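Local coordinates for protein alkane monooxygenase (Geobacillus thermodenitrificans, PDB 3B9O) that is a monooxygenase of the luciferase-like family with a TIM-barrel fold, and holds flavin mononucleotide in a pocket, at residues Y63-E76 against E306-L320. Residues are numbered along the deposited sequence; the frame is centred on the assembly and turned at random.
Sequences YDVYRQSRDTAVRE and EGHLAHYGGGTGYDL
Asp319 OD1 accepts from Arg67 N at 3.0 Å, from above the carboxylate plane, and also bonds to Ser321 OG. The bond joins two excursions after barrel strands of the TIM-barrel fold. One is the loop and short helix 71-75, after strand 53-57. The other is helix 305-316 and the loop after it, in the connection between strands 276-285 and 350-354. The directions of helix 71-75 and helix 306-316 differ by 129°, with Thr72 CG2 3.8 Å from Ala310 CB. The ring of Tyr66 lies against the long helix. Its CG is anti to the backbone N (chi1 174°), and this turns the ring onto Leu309. Leu309 CB sits over one face, 3.6 Å from the ring centroid, as a CH-pi contact, while the aliphatic CG of Arg67 covers the opposite face. At the ring edge, Tyr66 OH gives a very short hydrogen bond of 2.5 Å to Glu306 OE1. Arg67 NH1 is 4.3 Å from Glu306 OE1, beyond a salt bridge and with no N-H directed at it; its charge may still steady the carboxylate. A water links the backbones, accepting from Tyr66 N and donating to Ala310 O. Gly313 and Gly314, without side chains, let Val65 and Tyr63 approach the helix backbone: Tyr63 CD1 lies 3.6 Å from Gly314 CA, and Val65 CG1 packs on Gly313 O. The Tyr63 side chain is about 6 Å from the flavin mononucleotide, and its hydroxyl bonds to Gln79. The Tyr63 and His311 side chains point the same way, with their ring planes 79° apart, and Tyr63 CE1 is 3.5 Å from His311 CD2.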
loop_
_atom_site.group_PDB
_atom_site.type_symbol
_atom_site.label_atom_id
_atom_site.label_comp_id
_atom_site.label_asym_id
_atom_site.label_seq_id
_atom_site.Cartn_x
_atom_site.Cartn_y
_atom_site.Cartn_z
ATOM N N TYR A 63 -18.628 0.893 -2.191
ATOM C CA TYR A 63 -18.706 1.706 -3.383
ATOM C C TYR A 63 -20.176 1.880 -3.799
ATOM O O TYR A 63 -20.668 1.151 -4.640
ATOM C CB TYR A 63 -17.900 1.036 -4.489
ATOM C CG TYR A 63 -16.419 1.215 -4.269
ATOM C CD1 TYR A 63 -15.714 2.228 -4.927
ATOM C CD2 TYR A 63 -15.723 0.395 -3.380
ATOM C CE1 TYR A 63 -14.352 2.415 -4.714
ATOM C CE2 TYR A 63 -14.357 0.574 -3.159
ATOM C CZ TYR A 63 -13.689 1.591 -3.811
ATOM O OH TYR A 63 -12.356 1.759 -3.617
ATOM N N ASP A 64 -20.836 2.842 -3.177
ATOM C CA ASP A 64 -22.294 3.014 -3.336
ATOM C C ASP A 64 -22.590 4.417 -3.848
ATOM O O ASP A 64 -23.652 4.961 -3.574
ATOM C CB ASP A 64 -23.029 2.747 -2.006
ATOM C CG ASP A 64 -22.582 3.671 -0.890
ATOM O OD1 ASP A 64 -21.800 4.614 -1.159
ATOM O OD2 ASP A 64 -22.991 3.449 0.276
ATOM N N VAL A 65 -21.640 5.007 -4.561
ATOM C CA VAL A 65 -21.812 6.390 -5.020
ATOM C C VAL A 65 -22.450 6.370 -6.402
ATOM O O VAL A 65 -23.475 7.027 -6.634
ATOM C CB VAL A 65 -20.491 7.214 -4.983
ATOM C CG1 VAL A 65 -20.649 8.532 -5.755
ATOM C CG2 VAL A 65 -20.062 7.481 -3.526
ATOM N N TYR A 66 -21.853 5.597 -7.312
ATOM C CA TYR A 66 -22.377 5.485 -8.658
ATOM C C TYR A 66 -23.797 4.867 -8.648
ATOM O O TYR A 66 -24.042 3.818 -8.031
ATOM C CB TYR A 66 -21.400 4.714 -9.538
ATOM C CG TYR A 66 -21.896 4.399 -10.936
ATOM C CD1 TYR A 66 -22.078 5.408 -11.887
ATOM C CD2 TYR A 66 -22.180 3.089 -11.306
ATOM C CE1 TYR A 66 -22.524 5.105 -13.172
ATOM C CE2 TYR A 66 -22.624 2.776 -12.572
ATOM C CZ TYR A 66 -22.805 3.793 -13.502
ATOM O OH TYR A 66 -23.226 3.472 -14.775
ATOM N N ARG A 67 -24.725 5.568 -9.316
ATOM C CA ARG A 67 -26.171 5.296 -9.296
ATOM C C ARG A 67 -26.789 5.239 -7.904
ATOM O O ARG A 67 -27.820 4.586 -7.698
ATOM C CB ARG A 67 -26.514 4.054 -10.130
ATOM C CG ARG A 67 -25.901 4.115 -11.542
ATOM C CD ARG A 67 -26.142 2.886 -12.353
ATOM N NE ARG A 67 -27.567 2.623 -12.479
ATOM C CZ ARG A 67 -28.276 2.740 -13.605
ATOM N NH1 ARG A 67 -27.696 3.112 -14.758
ATOM N NH2 ARG A 67 -29.574 2.469 -13.572
ATOM N N GLN A 68 -26.147 5.903 -6.947
ATOM C CA GLN A 68 -26.668 6.051 -5.588
ATOM C C GLN A 68 -26.901 4.731 -4.814
ATOM O O GLN A 68 -27.627 4.680 -3.818
ATOM C CB GLN A 68 -27.939 6.937 -5.639
ATOM C CG GLN A 68 -27.639 8.357 -6.168
ATOM C CD GLN A 68 -26.491 9.005 -5.399
ATOM O OE1 GLN A 68 -25.474 9.413 -5.988
ATOM N NE2 GLN A 68 -26.626 9.075 -4.076
ATOM N N SER A 69 -26.262 3.671 -5.271
ATOM C CA SER A 69 -26.500 2.354 -4.730
ATOM C C SER A 69 -25.213 1.545 -4.806
ATOM O O SER A 69 -24.414 1.718 -5.723
ATOM C CB SER A 69 -27.586 1.671 -5.564
ATOM O OG SER A 69 -27.762 0.342 -5.172
ATOM N N ARG A 70 -25.054 0.633 -3.847
ATOM C CA ARG A 70 -23.994 -0.364 -3.881
ATOM C C ARG A 70 -24.236 -1.420 -4.947
ATOM O O ARG A 70 -23.360 -2.221 -5.199
ATOM C CB ARG A 70 -23.911 -1.061 -2.523
ATOM C CG ARG A 70 -25.171 -1.884 -2.204
ATOM C CD ARG A 70 -25.086 -2.604 -0.860
ATOM N NE ARG A 70 -26.298 -3.417 -0.654
ATOM C CZ ARG A 70 -27.389 -2.957 -0.047
ATOM N NH1 ARG A 70 -27.378 -1.725 0.470
ATOM N NH2 ARG A 70 -28.461 -3.740 0.071
ATOM N N ASP A 71 -25.420 -1.451 -5.556
ATOM C CA ASP A 71 -25.777 -2.597 -6.421
ATOM C C ASP A 71 -24.815 -2.900 -7.567
ATOM O O ASP A 71 -24.575 -4.064 -7.870
ATOM C CB ASP A 71 -27.240 -2.545 -6.941
ATOM C CG ASP A 71 -28.288 -2.693 -5.806
ATOM O OD1 ASP A 71 -27.946 -2.967 -4.631
ATOM O OD2 ASP A 71 -29.484 -2.506 -6.092
ATOM N N THR A 72 -24.290 -1.875 -8.229
ATOM C CA THR A 72 -23.273 -2.106 -9.269
ATOM C C THR A 72 -21.997 -2.734 -8.688
ATOM O O THR A 72 -21.475 -3.712 -9.231
ATOM C CB THR A 72 -22.910 -0.815 -10.030
ATOM O OG1 THR A 72 -24.093 -0.293 -10.652
ATOM C CG2 THR A 72 -21.889 -1.097 -11.105
ATOM N N ALA A 73 -21.504 -2.168 -7.580
ATOM C CA ALA A 73 -20.335 -2.730 -6.895
ATOM C C ALA A 73 -20.576 -4.194 -6.530
ATOM O O ALA A 73 -19.708 -5.045 -6.740
ATOM C CB ALA A 73 -20.011 -1.912 -5.664
ATOM N N VAL A 74 -21.773 -4.490 -5.999
ATOM C CA VAL A 74 -22.140 -5.855 -5.616
ATOM C C VAL A 74 -22.130 -6.774 -6.861
ATOM O O VAL A 74 -21.478 -7.832 -6.863
ATOM C CB VAL A 74 -23.491 -5.917 -4.801
ATOM C CG1 VAL A 74 -23.944 -7.346 -4.639
ATOM C CG2 VAL A 74 -23.339 -5.252 -3.390
ATOM N N ARG A 75 -22.812 -6.356 -7.940
ATOM C CA ARG A 75 -22.916 -7.190 -9.166
ATOM C C ARG A 75 -21.566 -7.452 -9.844
ATOM O O ARG A 75 -21.302 -8.527 -10.392
ATOM C CB ARG A 75 -23.870 -6.526 -10.181
ATOM C CG ARG A 75 -24.231 -7.381 -11.416
ATOM C CD ARG A 75 -25.516 -6.825 -12.130
ATOM N NE ARG A 75 -25.661 -5.377 -11.917
ATOM C CZ ARG A 75 -26.681 -4.757 -11.307
ATOM N NH1 ARG A 75 -27.756 -5.419 -10.862
ATOM N NH2 ARG A 75 -26.632 -3.437 -11.163
ATOM N N GLU A 76 -20.732 -6.424 -9.847
ATOM C CA GLU A 76 -19.445 -6.471 -10.551
ATOM C C GLU A 76 -18.294 -6.874 -9.606
ATOM O O GLU A 76 -17.126 -6.832 -10.005
ATOM C CB GLU A 76 -19.153 -5.078 -11.117
ATOM C CG GLU A 76 -20.167 -4.584 -12.135
ATOM C CD GLU A 76 -19.809 -4.953 -13.570
ATOM O OE1 GLU A 76 -18.644 -5.334 -13.841
ATOM O OE2 GLU A 76 -20.704 -4.842 -14.432
ATOM N N GLU A 306 -18.958 -0.625 -16.379
ATOM C CA GLU A 306 -19.848 -0.402 -15.252
ATOM C C GLU A 306 -19.151 -0.591 -13.881
ATOM O O GLU A 306 -19.349 0.193 -12.947
ATOM C CB GLU A 306 -21.073 -1.312 -15.408
ATOM C CG GLU A 306 -22.352 -0.731 -14.838
ATOM C CD GLU A 306 -22.980 0.423 -15.657
ATOM O OE1 GLU A 306 -23.876 1.088 -15.120
ATOM O OE2 GLU A 306 -22.596 0.685 -16.799
ATOM N N GLY A 307 -18.311 -1.618 -13.787
ATOM C CA GLY A 307 -17.476 -1.812 -12.609
ATOM C C GLY A 307 -16.536 -0.647 -12.381
ATOM O O GLY A 307 -16.452 -0.116 -11.271
ATOM N N HIS A 308 -15.873 -0.200 -13.453
ATOM C CA HIS A 308 -15.058 1.022 -13.333
ATOM C C HIS A 308 -15.813 2.269 -12.947
ATOM O O HIS A 308 -15.320 3.046 -12.159
ATOM C CB HIS A 308 -14.222 1.252 -14.576
ATOM C CG HIS A 308 -13.265 0.137 -14.817
ATOM N ND1 HIS A 308 -12.066 0.044 -14.156
ATOM C CD2 HIS A 308 -13.366 -0.976 -15.579
ATOM C CE1 HIS A 308 -11.440 -1.051 -14.537
ATOM N NE2 HIS A 308 -12.210 -1.690 -15.398
ATOM N N LEU A 309 -17.024 2.453 -13.468
ATOM C CA LEU A 309 -17.834 3.593 -13.013
ATOM C C LEU A 309 -18.101 3.546 -11.513
ATOM O O LEU A 309 -18.056 4.580 -10.828
ATOM C CB LEU A 309 -19.150 3.679 -13.802
ATOM C CG LEU A 309 -19.404 4.521 -15.061
ATOM C CD1 LEU A 309 -18.271 5.371 -15.564
ATOM C CD2 LEU A 309 -20.015 3.650 -16.149
ATOM N N ALA A 310 -18.396 2.357 -10.994
ATOM C CA ALA A 310 -18.634 2.185 -9.555
ATOM C C ALA A 310 -17.388 2.574 -8.753
ATOM O O ALA A 310 -17.488 3.301 -7.749
ATOM C CB ALA A 310 -19.084 0.726 -9.230
ATOM N N HIS A 311 -16.223 2.136 -9.234
ATOM C CA HIS A 311 -14.947 2.405 -8.547
ATOM C C HIS A 311 -14.648 3.892 -8.529
ATOM O O HIS A 311 -14.289 4.454 -7.504
ATOM C CB HIS A 311 -13.806 1.663 -9.249
ATOM C CG HIS A 311 -12.544 1.612 -8.453
ATOM N ND1 HIS A 311 -11.572 0.658 -8.657
ATOM C CD2 HIS A 311 -12.103 2.380 -7.427
ATOM C CE1 HIS A 311 -10.579 0.853 -7.808
ATOM N NE2 HIS A 311 -10.886 1.878 -7.038
ATOM N N TYR A 312 -14.805 4.510 -9.691
ATOM C CA TYR A 312 -14.632 5.944 -9.876
ATOM C C TYR A 312 -15.529 6.726 -8.933
ATOM O O TYR A 312 -15.082 7.687 -8.328
ATOM C CB TYR A 312 -14.904 6.312 -11.336
ATOM C CG TYR A 312 -14.722 7.781 -11.674
ATOM C CD1 TYR A 312 -13.500 8.267 -12.141
ATOM C CD2 TYR A 312 -15.789 8.691 -11.523
ATOM C CE1 TYR A 312 -13.340 9.633 -12.470
ATOM C CE2 TYR A 312 -15.646 10.034 -11.824
ATOM C CZ TYR A 312 -14.432 10.502 -12.299
ATOM O OH TYR A 312 -14.331 11.845 -12.601
ATOM N N GLY A 313 -16.797 6.328 -8.822
ATOM C CA GLY A 313 -17.733 6.975 -7.917
ATOM C C GLY A 313 -17.268 6.998 -6.464
ATOM O O GLY A 313 -17.195 8.062 -5.860
ATOM N N GLY A 314 -16.977 5.823 -5.901
ATOM C CA GLY A 314 -16.436 5.744 -4.551
ATOM C C GLY A 314 -15.145 6.528 -4.399
ATOM O O GLY A 314 -14.976 7.265 -3.436
ATOM N N GLY A 315 -14.225 6.370 -5.344
ATOM C CA GLY A 315 -12.903 7.040 -5.278
ATOM C C GLY A 315 -12.921 8.563 -5.393
ATOM O O GLY A 315 -12.145 9.237 -4.715
ATOM N N THR A 316 -13.812 9.097 -6.245
ATOM C CA THR A 316 -13.920 10.546 -6.513
ATOM C C THR A 316 -15.089 11.231 -5.803
ATOM O O THR A 316 -15.035 12.430 -5.471
ATOM C CB THR A 316 -14.004 10.835 -8.039
ATOM O OG1 THR A 316 -15.265 10.384 -8.558
ATOM C CG2 THR A 316 -12.843 10.141 -8.784
ATOM N N GLY A 317 -16.143 10.468 -5.525
ATOM C CA GLY A 317 -17.344 11.068 -4.951
ATOM C C GLY A 317 -18.346 11.518 -6.006
ATOM O O GLY A 317 -19.461 11.905 -5.658
ATOM N N TYR A 318 -17.941 11.435 -7.280
ATOM C CA TYR A 318 -18.774 11.784 -8.442
ATOM C C TYR A 318 -19.554 10.583 -8.973
ATOM O O TYR A 318 -18.963 9.576 -9.430
ATOM C CB TYR A 318 -17.944 12.393 -9.593
ATOM C CG TYR A 318 -17.421 13.779 -9.263
ATOM C CD1 TYR A 318 -16.126 13.958 -8.772
ATOM C CD2 TYR A 318 -18.244 14.919 -9.421
ATOM C CE1 TYR A 318 -15.650 15.245 -8.438
ATOM C CE2 TYR A 318 -17.784 16.200 -9.095
ATOM C CZ TYR A 318 -16.488 16.355 -8.606
ATOM O OH TYR A 318 -16.033 17.612 -8.282
ATOM N N ASP A 319 -20.882 10.716 -8.917
ATOM C CA ASP A 319 -21.784 9.762 -9.531
ATOM C C ASP A 319 -22.091 10.177 -10.977
ATOM O O ASP A 319 -22.965 11.026 -11.200
ATOM C CB ASP A 319 -23.094 9.667 -8.718
ATOM C CG ASP A 319 -24.131 8.790 -9.389
ATOM O OD1 ASP A 319 -23.838 8.203 -10.442
ATOM O OD2 ASP A 319 -25.251 8.673 -8.871
ATOM N N LEU A 320 -21.415 9.559 -11.949
ATOM C CA LEU A 320 -21.524 9.992 -13.357
ATOM C C LEU A 320 -22.866 9.691 -14.048
ATOM O O LEU A 320 -23.082 10.115 -15.203
ATOM C CB LEU A 320 -20.394 9.400 -14.216
ATOM C CG LEU A 320 -18.957 9.737 -13.816
ATOM C CD1 LEU A 320 -17.967 9.166 -14.825
ATOM C CD2 LEU A 320 -18.774 11.257 -13.651
HETATM O O HOH W 1 -19.929 3.790 -6.491
#